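Local coordinates for protein isomaltodextranase (Arthrobacter globiformis, PDB 5AWQ) that hydrolyses alpha-1,6-glucosidic linkages of dextran-like polysaccharides, probably releasing successive isomaltose units from the non-reducing chain ends, at residues Asn492-Asp497 against Thr569-Gly574; Asn499-Gly504 against Ala600-Trp605; Tyr532-Ala537 against Pro565-Trp570. One frame throughout, in Å; residues are numbered along the deposited sequence.

Interaction 1 (Asn492-Asp497 against Thr569-Gly574). With GLC (alpha-D-glucopyranose), chain C.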
loop_
_atom_site.group_PDB
_atom_site.type_symbol
_atom_site.label_atom_id
_atom_site.label_comp_id
_atom_site.label_asym_id
_atom_site.label_seq_id
_atom_site.Cartn_x
_atom_site.Cartn_y
_atom_site.Cartn_z
ATOM N N ASN A 492 -3.467 24.884 10.705
ATOM C CA ASN A 492 -3.245 26.329 10.638
ATOM C C ASN A 492 -4.389 27.198 11.166
ATOM O O ASN A 492 -4.376 28.410 10.960
ATOM C CB ASN A 492 -2.832 26.747 9.222
ATOM C CG ASN A 492 -3.899 26.484 8.179
ATOM O OD1 ASN A 492 -4.796 25.657 8.356
ATOM N ND2 ASN A 492 -3.793 27.190 7.067
ATOM N N HIS A 493 -5.350 26.585 11.852
ATOM C CA HIS A 493 -6.363 27.307 12.634
ATOM C C HIS A 493 -6.482 26.605 13.981
ATOM O O HIS A 493 -6.713 25.396 14.014
ATOM C CB HIS A 493 -7.713 27.278 11.926
ATOM C CG HIS A 493 -7.686 27.872 10.554
ATOM N ND1 HIS A 493 -7.447 29.211 10.326
ATOM C CD2 HIS A 493 -7.890 27.313 9.340
ATOM C CE1 HIS A 493 -7.494 29.448 9.027
ATOM N NE2 HIS A 493 -7.756 28.311 8.406
ATOM N N PRO A 494 -6.327 27.339 15.098
ATOM C CA PRO A 494 -6.410 26.653 16.398
ATOM C C PRO A 494 -7.778 26.066 16.749
ATOM O O PRO A 494 -8.795 26.406 16.136
ATOM C CB PRO A 494 -6.049 27.749 17.423
ATOM C CG PRO A 494 -5.507 28.892 16.639
ATOM C CD PRO A 494 -6.007 28.772 15.233
ATOM N N GLY A 495 -7.789 25.184 17.739
ATOM C CA GLY A 495 -9.035 24.662 18.305
ATOM C C GLY A 495 -9.356 23.217 17.959
ATOM O O GLY A 495 -10.262 22.623 18.544
ATOM N N TYR A 496 -8.616 22.660 17.002
ATOM C CA TYR A 496 -8.713 21.232 16.686
ATOM C C TYR A 496 -8.285 20.353 17.866
ATOM O O TYR A 496 -7.440 20.739 18.667
ATOM C CB TYR A 496 -7.867 20.874 15.457
ATOM C CG TYR A 496 -6.423 21.309 15.552
ATOM C CD1 TYR A 496 -5.473 20.519 16.184
ATOM C CD2 TYR A 496 -6.008 22.523 15.026
ATOM C CE1 TYR A 496 -4.149 20.920 16.273
ATOM C CE2 TYR A 496 -4.690 22.935 15.115
ATOM C CZ TYR A 496 -3.759 22.131 15.754
ATOM O OH TYR A 496 -2.449 22.560 15.841
ATOM N N ASP A 497 -8.900 19.180 17.955
ATOM C CA ASP A 497 -8.474 18.100 18.834
ATOM C C ASP A 497 -7.364 17.329 18.127
ATOM O O ASP A 497 -7.480 17.034 16.935
ATOM C CB ASP A 497 -9.648 17.160 19.126
ATOM C CG ASP A 497 -10.773 17.846 19.890
ATOM O OD1 ASP A 497 -10.461 18.705 20.734
ATOM O OD2 ASP A 497 -11.953 17.534 19.635
ATOM N N THR A 569 -15.637 32.183 12.475
ATOM C CA THR A 569 -14.270 32.252 11.942
ATOM C C THR A 569 -13.737 30.853 11.699
ATOM O O THR A 569 -14.331 29.885 12.154
ATOM C CB THR A 569 -13.309 32.940 12.931
ATOM O OG1 THR A 569 -13.113 32.096 14.070
ATOM C CG2 THR A 569 -13.867 34.289 13.388
ATOM N N TRP A 570 -12.603 30.765 11.013
ATOM C CA TRP A 570 -11.968 29.464 10.757
ATOM C C TRP A 570 -11.387 28.812 12.023
ATOM O O TRP A 570 -11.122 27.604 12.016
ATOM C CB TRP A 570 -10.925 29.571 9.640
ATOM C CG TRP A 570 -11.556 29.642 8.284
ATOM C CD1 TRP A 570 -11.579 30.718 7.438
ATOM C CD2 TRP A 570 -12.264 28.590 7.613
ATOM N NE1 TRP A 570 -12.260 30.401 6.283
ATOM C CE2 TRP A 570 -12.697 29.105 6.368
ATOM C CE3 TRP A 570 -12.586 27.266 7.946
ATOM C CZ2 TRP A 570 -13.429 28.338 5.446
ATOM C CZ3 TRP A 570 -13.308 26.500 7.025
ATOM C CH2 TRP A 570 -13.732 27.048 5.797
ATOM N N ASP A 571 -11.238 29.587 13.103
ATOM C CA ASP A 571 -10.856 29.071 14.428
ATOM C C ASP A 571 -12.041 28.526 15.237
ATOM O O ASP A 571 -11.863 28.033 16.355
ATOM C CB ASP A 571 -10.221 30.185 15.277
ATOM C CG ASP A 571 -8.975 30.760 14.660
ATOM O OD1 ASP A 571 -8.586 30.322 13.558
ATOM O OD2 ASP A 571 -8.379 31.661 15.293
ATOM N N THR A 572 -13.251 28.664 14.703
ATOM C CA THR A 572 -14.448 28.249 15.401
ATOM C C THR A 572 -14.792 26.843 14.956
ATOM O O THR A 572 -14.857 26.580 13.761
ATOM C CB THR A 572 -15.635 29.190 15.086
ATOM O OG1 THR A 572 -15.226 30.560 15.229
ATOM C CG2 THR A 572 -16.786 28.914 16.009
ATOM N N TRP A 573 -15.030 25.958 15.915
ATOM C CA TRP A 573 -15.375 24.573 15.612
ATOM C C TRP A 573 -16.781 24.264 16.081
ATOM O O TRP A 573 -17.224 24.747 17.126
ATOM C CB TRP A 573 -14.368 23.608 16.258
ATOM C CG TRP A 573 -12.992 23.815 15.732
ATOM C CD1 TRP A 573 -12.076 24.705 16.193
ATOM C CD2 TRP A 573 -12.379 23.150 14.611
ATOM N NE1 TRP A 573 -10.935 24.639 15.443
ATOM C CE2 TRP A 573 -11.089 23.690 14.467
ATOM C CE3 TRP A 573 -12.800 22.149 13.718
ATOM C CZ2 TRP A 573 -10.203 23.266 13.468
ATOM C CZ3 TRP A 573 -11.924 21.729 12.728
ATOM C CH2 TRP A 573 -10.640 22.288 12.610
ATOM N N GLY A 574 -17.477 23.448 15.296
ATOM C CA GLY A 574 -18.815 22.997 15.638
ATOM C C GLY A 574 -18.946 21.506 15.457
ATOM O O GLY A 574 -18.024 20.839 14.960
HETATM C C1 GLC C . -9.636 29.112 3.925
HETATM C C2 GLC C . -9.257 28.503 5.268
HETATM C C3 GLC C . -8.984 27.016 5.099
HETATM C C4 GLC C . -10.187 26.347 4.448
HETATM C C5 GLC C . -10.546 27.026 3.136
HETATM C C6 GLC C . -11.798 26.413 2.515
HETATM O O2 GLC C . -8.105 29.174 5.770
HETATM O O3 GLC C . -8.769 26.449 6.389
HETATM O O4 GLC C . -9.910 24.959 4.193
HETATM O O5 GLC C . -10.763 28.427 3.389
HETATM O O6 GLC C . -12.042 26.994 1.232
HETATM O O HOH W 1 -6.610 31.009 12.230
#
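Trp570 covers one face of the His493 imidazole, its CB standing over the ring centre in a CH-pi contact 3.5 Å from the centroid of the His493 ring; Asn492 lies off-centre across the opposite face. At the imidazole edge are a glucose hydroxyl and a water, an arrangement that belongs to the sugar site in the loops of a CBM6-family beta-sandwich. His493 NE2 is shared by two neighbouring hydroxyls, at 2.8 Å from GLC O2 and 2.9 Å from GLC O3. A histidine suits this place because its other nitrogen, ND1, holds the water at 2.7 Å, and the water donates in turn to Asp571 OD1, so both ends of the ring are gripped. The indole of Trp570 turns a face to GLC C2, the aromatic platform familiar from carbohydrate-binding modules. CG anti to the carbonyl carbon (chi1 -62°) sends the Trp573 indole toward the 492-497 loop: Tyr496 N lies over one face of the indole, off-centre, and Trp570 O more distantly over the other. Gly495 passes so close that a CB there would clash with Trp573 CD1 and, at these backbone angles, press on the carbonyl O of Pro494. At the indole edge, Trp573 NE1 donates to Pro494 O over 2.9 Å, nearly straight at 168° and in the plane of the ring.

Interaction 2 (Asn499-Gly504 against Ala600-Trp605). With GLC (alpha-D-glucopyranose), chain C.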
loop_
_atom_site.group_PDB
_atom_site.type_symbol
_atom_site.label_atom_id
_atom_site.label_comp_id
_atom_site.label_asym_id
_atom_site.label_seq_id
_atom_site.Cartn_x
_atom_site.Cartn_y
_atom_site.Cartn_z
ATOM N N ASN A 499 -3.516 16.439 16.609
ATOM C CA ASN A 499 -2.399 17.075 15.937
ATOM C C ASN A 499 -2.823 18.011 14.803
ATOM O O ASN A 499 -2.025 18.807 14.330
ATOM C CB ASN A 499 -1.376 16.027 15.445
ATOM C CG ASN A 499 -1.926 15.088 14.381
ATOM O OD1 ASN A 499 -3.081 14.667 14.429
ATOM N ND2 ASN A 499 -1.068 14.713 13.423
ATOM N N GLY A 500 -4.084 17.916 14.386
ATOM C CA GLY A 500 -4.560 18.733 13.284
ATOM C C GLY A 500 -5.889 18.254 12.758
ATOM O O GLY A 500 -6.653 17.614 13.469
ATOM N N PHE A 501 -6.140 18.556 11.494
ATOM C CA PHE A 501 -7.429 18.311 10.857
ATOM C C PHE A 501 -7.197 18.125 9.361
ATOM O O PHE A 501 -6.055 18.218 8.880
ATOM C CB PHE A 501 -8.406 19.479 11.144
ATOM C CG PHE A 501 -7.864 20.836 10.780
ATOM C CD1 PHE A 501 -7.982 21.334 9.492
ATOM C CD2 PHE A 501 -7.253 21.630 11.736
ATOM C CE1 PHE A 501 -7.489 22.590 9.166
ATOM C CE2 PHE A 501 -6.754 22.870 11.409
ATOM C CZ PHE A 501 -6.874 23.359 10.129
ATOM N N VAL A 502 -8.274 17.879 8.616
ATOM C CA VAL A 502 -8.183 17.736 7.168
ATOM C C VAL A 502 -8.780 18.968 6.495
ATOM O O VAL A 502 -9.876 19.407 6.859
ATOM C CB VAL A 502 -8.880 16.434 6.685
ATOM C CG1 VAL A 502 -9.050 16.415 5.170
ATOM C CG2 VAL A 502 -8.075 15.213 7.123
ATOM N N ASP A 503 -8.041 19.537 5.556
ATOM C CA ASP A 503 -8.560 20.596 4.699
ATOM C C ASP A 503 -8.479 20.141 3.235
ATOM O O ASP A 503 -8.269 18.947 2.964
ATOM C CB ASP A 503 -7.840 21.925 4.967
ATOM C CG ASP A 503 -6.406 21.945 4.485
ATOM O OD1 ASP A 503 -5.912 20.889 4.006
ATOM O OD2 ASP A 503 -5.750 23.017 4.575
ATOM N N GLY A 504 -8.682 21.069 2.300
ATOM C CA GLY A 504 -8.788 20.729 0.889
ATOM C C GLY A 504 -10.156 20.201 0.495
ATOM O O GLY A 504 -10.355 19.758 -0.651
ATOM N N ALA A 600 -17.278 24.775 1.698
ATOM C CA ALA A 600 -16.121 23.990 2.121
ATOM C C ALA A 600 -16.159 23.792 3.631
ATOM O O ALA A 600 -16.763 24.588 4.357
ATOM C CB ALA A 600 -14.842 24.700 1.719
ATOM N N ILE A 601 -15.507 22.735 4.118
ATOM C CA ILE A 601 -15.295 22.566 5.551
ATOM C C ILE A 601 -13.861 22.133 5.811
ATOM O O ILE A 601 -13.167 21.695 4.896
ATOM C CB ILE A 601 -16.242 21.534 6.207
ATOM C CG1 ILE A 601 -15.876 20.084 5.821
ATOM C CG2 ILE A 601 -17.693 21.882 5.892
ATOM C CD1 ILE A 601 -16.597 19.018 6.615
ATOM N N ASN A 602 -13.427 22.296 7.057
ATOM C CA ASN A 602 -12.291 21.554 7.604
ATOM C C ASN A 602 -12.853 20.489 8.538
ATOM O O ASN A 602 -13.731 20.788 9.345
ATOM C CB ASN A 602 -11.342 22.488 8.361
ATOM C CG ASN A 602 -10.692 23.516 7.460
ATOM O OD1 ASN A 602 -10.546 23.292 6.259
ATOM N ND2 ASN A 602 -10.287 24.653 8.037
ATOM N N LEU A 603 -12.336 19.257 8.448
ATOM C CA LEU A 603 -12.884 18.136 9.195
ATOM C C LEU A 603 -11.878 17.698 10.252
ATOM O O LEU A 603 -10.736 17.362 9.921
ATOM C CB LEU A 603 -13.191 16.950 8.275
ATOM C CG LEU A 603 -13.829 15.756 8.976
ATOM C CD1 LEU A 603 -15.198 16.113 9.547
ATOM C CD2 LEU A 603 -13.919 14.547 8.063
ATOM N N ASN A 604 -12.299 17.693 11.514
ATOM C CA ASN A 604 -11.440 17.241 12.620
ATOM C C ASN A 604 -11.607 15.753 12.893
ATOM O O ASN A 604 -10.625 15.009 13.003
ATOM C CB ASN A 604 -11.764 18.034 13.883
ATOM C CG ASN A 604 -10.705 17.908 14.971
ATOM O OD1 ASN A 604 -9.631 17.300 14.816
ATOM N ND2 ASN A 604 -11.009 18.499 16.077
ATOM N N TRP A 605 -12.844 15.308 13.047
ATOM C CA TRP A 605 -13.128 13.920 13.328
ATOM C C TRP A 605 -14.563 13.570 13.060
ATOM O O TRP A 605 -15.405 14.446 12.863
ATOM C CB TRP A 605 -12.770 13.539 14.783
ATOM C CG TRP A 605 -13.266 14.423 15.924
ATOM C CD1 TRP A 605 -12.490 15.217 16.705
ATOM C CD2 TRP A 605 -14.602 14.521 16.466
ATOM N NE1 TRP A 605 -13.244 15.827 17.677
ATOM C CE2 TRP A 605 -14.544 15.418 17.552
ATOM C CE3 TRP A 605 -15.836 13.958 16.125
ATOM C CZ2 TRP A 605 -15.678 15.761 18.308
ATOM C CZ3 TRP A 605 -16.962 14.302 16.881
ATOM C CH2 TRP A 605 -16.866 15.195 17.955
HETATM C C1 GLC C . -9.636 29.112 3.925
HETATM C C2 GLC C . -9.257 28.503 5.268
HETATM C C3 GLC C . -8.984 27.016 5.099
HETATM C C4 GLC C . -10.187 26.347 4.448
HETATM C C5 GLC C . -10.546 27.026 3.136
HETATM C C6 GLC C . -11.798 26.413 2.515
HETATM O O2 GLC C . -8.105 29.174 5.770
HETATM O O3 GLC C . -8.769 26.449 6.389
HETATM O O4 GLC C . -9.910 24.959 4.193
HETATM O O5 GLC C . -10.763 28.427 3.389
HETATM O O6 GLC C . -12.042 26.994 1.232
HETATM O O HOH W 2 -7.796 15.019 12.862
#
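Two neighbouring antiparallel strands of the CBM6-family beta-sandwich meet here, 501-504 and 601-605, their short axes 4.6 Å apart at an angle of 159°. Val502 and Leu603 form the hydrogen-bonded pair: Val502 N donates to Leu603 O over 2.8 Å, and Leu603 N returns the bond to Val502 O over 2.9 Å. Both side chains stand on the face that meets strand 515-522, Val502 on Val516 and Leu603 on Phe518, where branched apolar residues suit the buried interior between the sheets.

The other face is built differently, from an aromatic and an amide. The ring of Phe501 is swung between its own backbone N and carbonyl carbon (chi1 54°), which carries it across to Asn602 on the partner strand: Phe501 CD1 lies 3.7 Å from Asn602 CB, and ring and amide planes are only 24° apart. Trp573 meets the same ring edge-to-face. Beside this ring the Asn602 amide is presented to the glucose, with its CG 3.7 Å from both GLC O3 and GLC O4. With an alanine here the amide would be gone, and the two sugar hydroxyls would probably lose a polar partner while the Phe501 ring lost part of its cover. Beside it, Ala600 CB touches GLC C6 at 3.6 Å, a methyl small enough to let the sugar close in. Asp503 is tied by OD2 to Asn490 ND2, on the next strand.

Further along, a water lies close to both Gly500 O and Asn604 O. There Asn604 and Trp605 both oppose Arg533, so the strand that supplies Asn602 to the sugar continues into a classic beta bulge.

Interaction 3 (Tyr532-Ala537 against Pro565-Trp570). With GLC (alpha-D-glucopyranose), chain C.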
loop_
_atom_site.group_PDB
_atom_site.type_symbol
_atom_site.label_atom_id
_atom_site.label_comp_id
_atom_site.label_asym_id
_atom_site.label_seq_id
_atom_site.Cartn_x
_atom_site.Cartn_y
_atom_site.Cartn_z
ATOM N N TYR A 532 -19.872 14.970 13.328
ATOM C CA TYR A 532 -18.758 15.463 12.532
ATOM C C TYR A 532 -18.262 16.753 13.155
ATOM O O TYR A 532 -19.004 17.744 13.162
ATOM C CB TYR A 532 -19.213 15.772 11.101
ATOM C CG TYR A 532 -20.043 14.723 10.392
ATOM C CD1 TYR A 532 -21.426 14.626 10.592
ATOM C CD2 TYR A 532 -19.464 13.879 9.457
ATOM C CE1 TYR A 532 -22.184 13.683 9.917
ATOM C CE2 TYR A 532 -20.211 12.943 8.773
ATOM C CZ TYR A 532 -21.570 12.847 8.998
ATOM O OH TYR A 532 -22.291 11.903 8.313
ATOM N N ARG A 533 -17.045 16.770 13.696
ATOM C CA ARG A 533 -16.500 18.022 14.208
ATOM C C ARG A 533 -15.791 18.729 13.086
ATOM O O ARG A 533 -14.869 18.172 12.463
ATOM C CB ARG A 533 -15.577 17.841 15.413
ATOM C CG ARG A 533 -15.133 19.159 16.047
ATOM C CD ARG A 533 -14.540 18.952 17.430
ATOM N NE ARG A 533 -14.431 20.199 18.191
ATOM C CZ ARG A 533 -13.341 20.964 18.309
ATOM N NH1 ARG A 533 -12.204 20.649 17.710
ATOM N NH2 ARG A 533 -13.386 22.070 19.041
ATOM N N TYR A 534 -16.207 19.965 12.837
ATOM C CA TYR A 534 -15.849 20.673 11.623
ATOM C C TYR A 534 -15.649 22.171 11.847
ATOM O O TYR A 534 -16.048 22.716 12.888
ATOM C CB TYR A 534 -16.960 20.461 10.582
ATOM C CG TYR A 534 -18.158 21.357 10.850
ATOM C CD1 TYR A 534 -19.098 21.030 11.823
ATOM C CD2 TYR A 534 -18.316 22.541 10.155
ATOM C CE1 TYR A 534 -20.182 21.856 12.082
ATOM C CE2 TYR A 534 -19.392 23.375 10.409
ATOM C CZ TYR A 534 -20.309 23.029 11.375
ATOM O OH TYR A 534 -21.378 23.874 11.620
ATOM N N ALA A 535 -15.008 22.820 10.882
ATOM C CA ALA A 535 -14.979 24.289 10.793
ATOM C C ALA A 535 -15.543 24.698 9.433
ATOM O O ALA A 535 -15.410 23.963 8.451
ATOM C CB ALA A 535 -13.567 24.826 10.981
ATOM N N ASN A 536 -16.215 25.849 9.400
ATOM C CA ASN A 536 -16.758 26.428 8.169
ATOM C C ASN A 536 -16.984 27.929 8.336
ATOM O O ASN A 536 -17.964 28.346 8.944
ATOM C CB ASN A 536 -18.078 25.761 7.793
ATOM C CG ASN A 536 -18.806 26.481 6.656
ATOM O OD1 ASN A 536 -18.201 27.238 5.892
ATOM N ND2 ASN A 536 -20.103 26.233 6.540
ATOM N N ALA A 537 -16.082 28.729 7.792
ATOM C CA ALA A 537 -16.225 30.187 7.817
ATOM C C ALA A 537 -16.248 30.739 6.396
ATOM O O ALA A 537 -15.642 31.770 6.108
ATOM C CB ALA A 537 -15.104 30.812 8.625
ATOM N N PRO A 565 -23.543 24.104 9.042
ATOM C CA PRO A 565 -23.831 25.520 9.287
ATOM C C PRO A 565 -22.573 26.376 9.333
ATOM O O PRO A 565 -21.540 25.947 9.876
ATOM C CB PRO A 565 -24.531 25.505 10.647
ATOM C CG PRO A 565 -25.177 24.170 10.728
ATOM C CD PRO A 565 -24.277 23.223 9.968
ATOM N N GLY A 566 -22.650 27.563 8.749
ATOM C CA GLY A 566 -21.543 28.502 8.771
ATOM C C GLY A 566 -21.285 29.003 10.181
ATOM O O GLY A 566 -22.224 29.203 10.959
ATOM N N LEU A 567 -20.010 29.204 10.505
ATOM C CA LEU A 567 -19.584 29.656 11.827
ATOM C C LEU A 567 -18.781 30.936 11.679
ATOM O O LEU A 567 -18.423 31.325 10.567
ATOM C CB LEU A 567 -18.746 28.573 12.514
ATOM C CG LEU A 567 -19.463 27.244 12.779
ATOM C CD1 LEU A 567 -18.486 26.175 13.242
ATOM C CD2 LEU A 567 -20.576 27.403 13.798
ATOM N N ALA A 568 -18.483 31.585 12.805
ATOM C CA ALA A 568 -17.945 32.945 12.787
ATOM C C ALA A 568 -16.573 33.065 12.114
ATOM O O ALA A 568 -16.372 33.948 11.275
ATOM C CB ALA A 568 -17.901 33.515 14.203
ATOM N N THR A 569 -15.637 32.183 12.475
ATOM C CA THR A 569 -14.270 32.252 11.942
ATOM C C THR A 569 -13.737 30.853 11.699
ATOM O O THR A 569 -14.331 29.885 12.154
ATOM C CB THR A 569 -13.309 32.940 12.931
ATOM O OG1 THR A 569 -13.113 32.096 14.070
ATOM C CG2 THR A 569 -13.867 34.289 13.388
ATOM N N TRP A 570 -12.603 30.765 11.013
ATOM C CA TRP A 570 -11.968 29.464 10.757
ATOM C C TRP A 570 -11.387 28.812 12.023
ATOM O O TRP A 570 -11.122 27.604 12.016
ATOM C CB TRP A 570 -10.925 29.571 9.640
ATOM C CG TRP A 570 -11.556 29.642 8.284
ATOM C CD1 TRP A 570 -11.579 30.718 7.438
ATOM C CD2 TRP A 570 -12.264 28.590 7.613
ATOM N NE1 TRP A 570 -12.260 30.401 6.283
ATOM C CE2 TRP A 570 -12.697 29.105 6.368
ATOM C CE3 TRP A 570 -12.586 27.266 7.946
ATOM C CZ2 TRP A 570 -13.429 28.338 5.446
ATOM C CZ3 TRP A 570 -13.308 26.500 7.025
ATOM C CH2 TRP A 570 -13.732 27.048 5.797
HETATM C C1 GLC C . -9.636 29.112 3.925
HETATM C C2 GLC C . -9.257 28.503 5.268
HETATM C C3 GLC C . -8.984 27.016 5.099
HETATM C C4 GLC C . -10.187 26.347 4.448
HETATM C C5 GLC C . -10.546 27.026 3.136
HETATM C C6 GLC C . -11.798 26.413 2.515
HETATM O O2 GLC C . -8.105 29.174 5.770
HETATM O O3 GLC C . -8.769 26.449 6.389
HETATM O O4 GLC C . -9.910 24.959 4.193
HETATM O O5 GLC C . -10.763 28.427 3.389
HETATM O O6 GLC C . -12.042 26.994 1.232
HETATM O O HOH W 3 -15.682 27.587 11.386
#
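Ala537 packs its methyl on the Trp570 indole, on the face turned away from the glucose: Ala537 CB lies 3.5 Å from the centroid of the five-membered ring and only 1° off its normal. Ala537 N lies over the same face, off-centre, and Ala535 CB meets Trp570 CE3 at 4.0 Å. Small side chains suit these positions, because the backbone itself can then come up against the indole and back the sugar platform. What sets this backing is the chain beside it. Leu567 N donates to Asn536 O over 2.7 Å, and a water accepts from Asn536 N at 2.7 Å and donates to Thr569 O at 2.8 Å, so both backbone polar groups of Asn536 are tied to the loop. Farther out, Tyr534 CG sits between the backbone N and the carbonyl carbon (chi1 79°), sending the phenol to Pro565, where OH donates to a lone pair of Pro565 O over 2.7 Å; Leu567 CD1 lies obliquely against the ring. The Asn536 amide is bonded to Thr538 OG1, Phe564 O and Asp540 O. The contact thus fastens the end of strand 526-535, itself flanked by strands 574-582 and 601-609, to the loop leaving strand 555-564.

In the fold
Trp570 joins interactions 1 and 3: the first lays sugar and histidine about it, the second supplies the wall behind its indole. Interaction 2 is the buried one, strand paired with strand and held chiefly by backbone bonds and apolar packing; interaction 1 is a surface contact of loops, where a histidine meets two sugar hydroxyls and a water, and interaction 3 lies between, joining a strand end to a loop. Strands 601-609 and 526-535 are neighbours in one sheet, so interactions 2 and 3 share a framework through Asn602 O to Ala535 N. Asp497 bonds to Trp605 and Gly495 to Arg533, tying the loop of interaction 1 to that sheet. All three touch the same glucose.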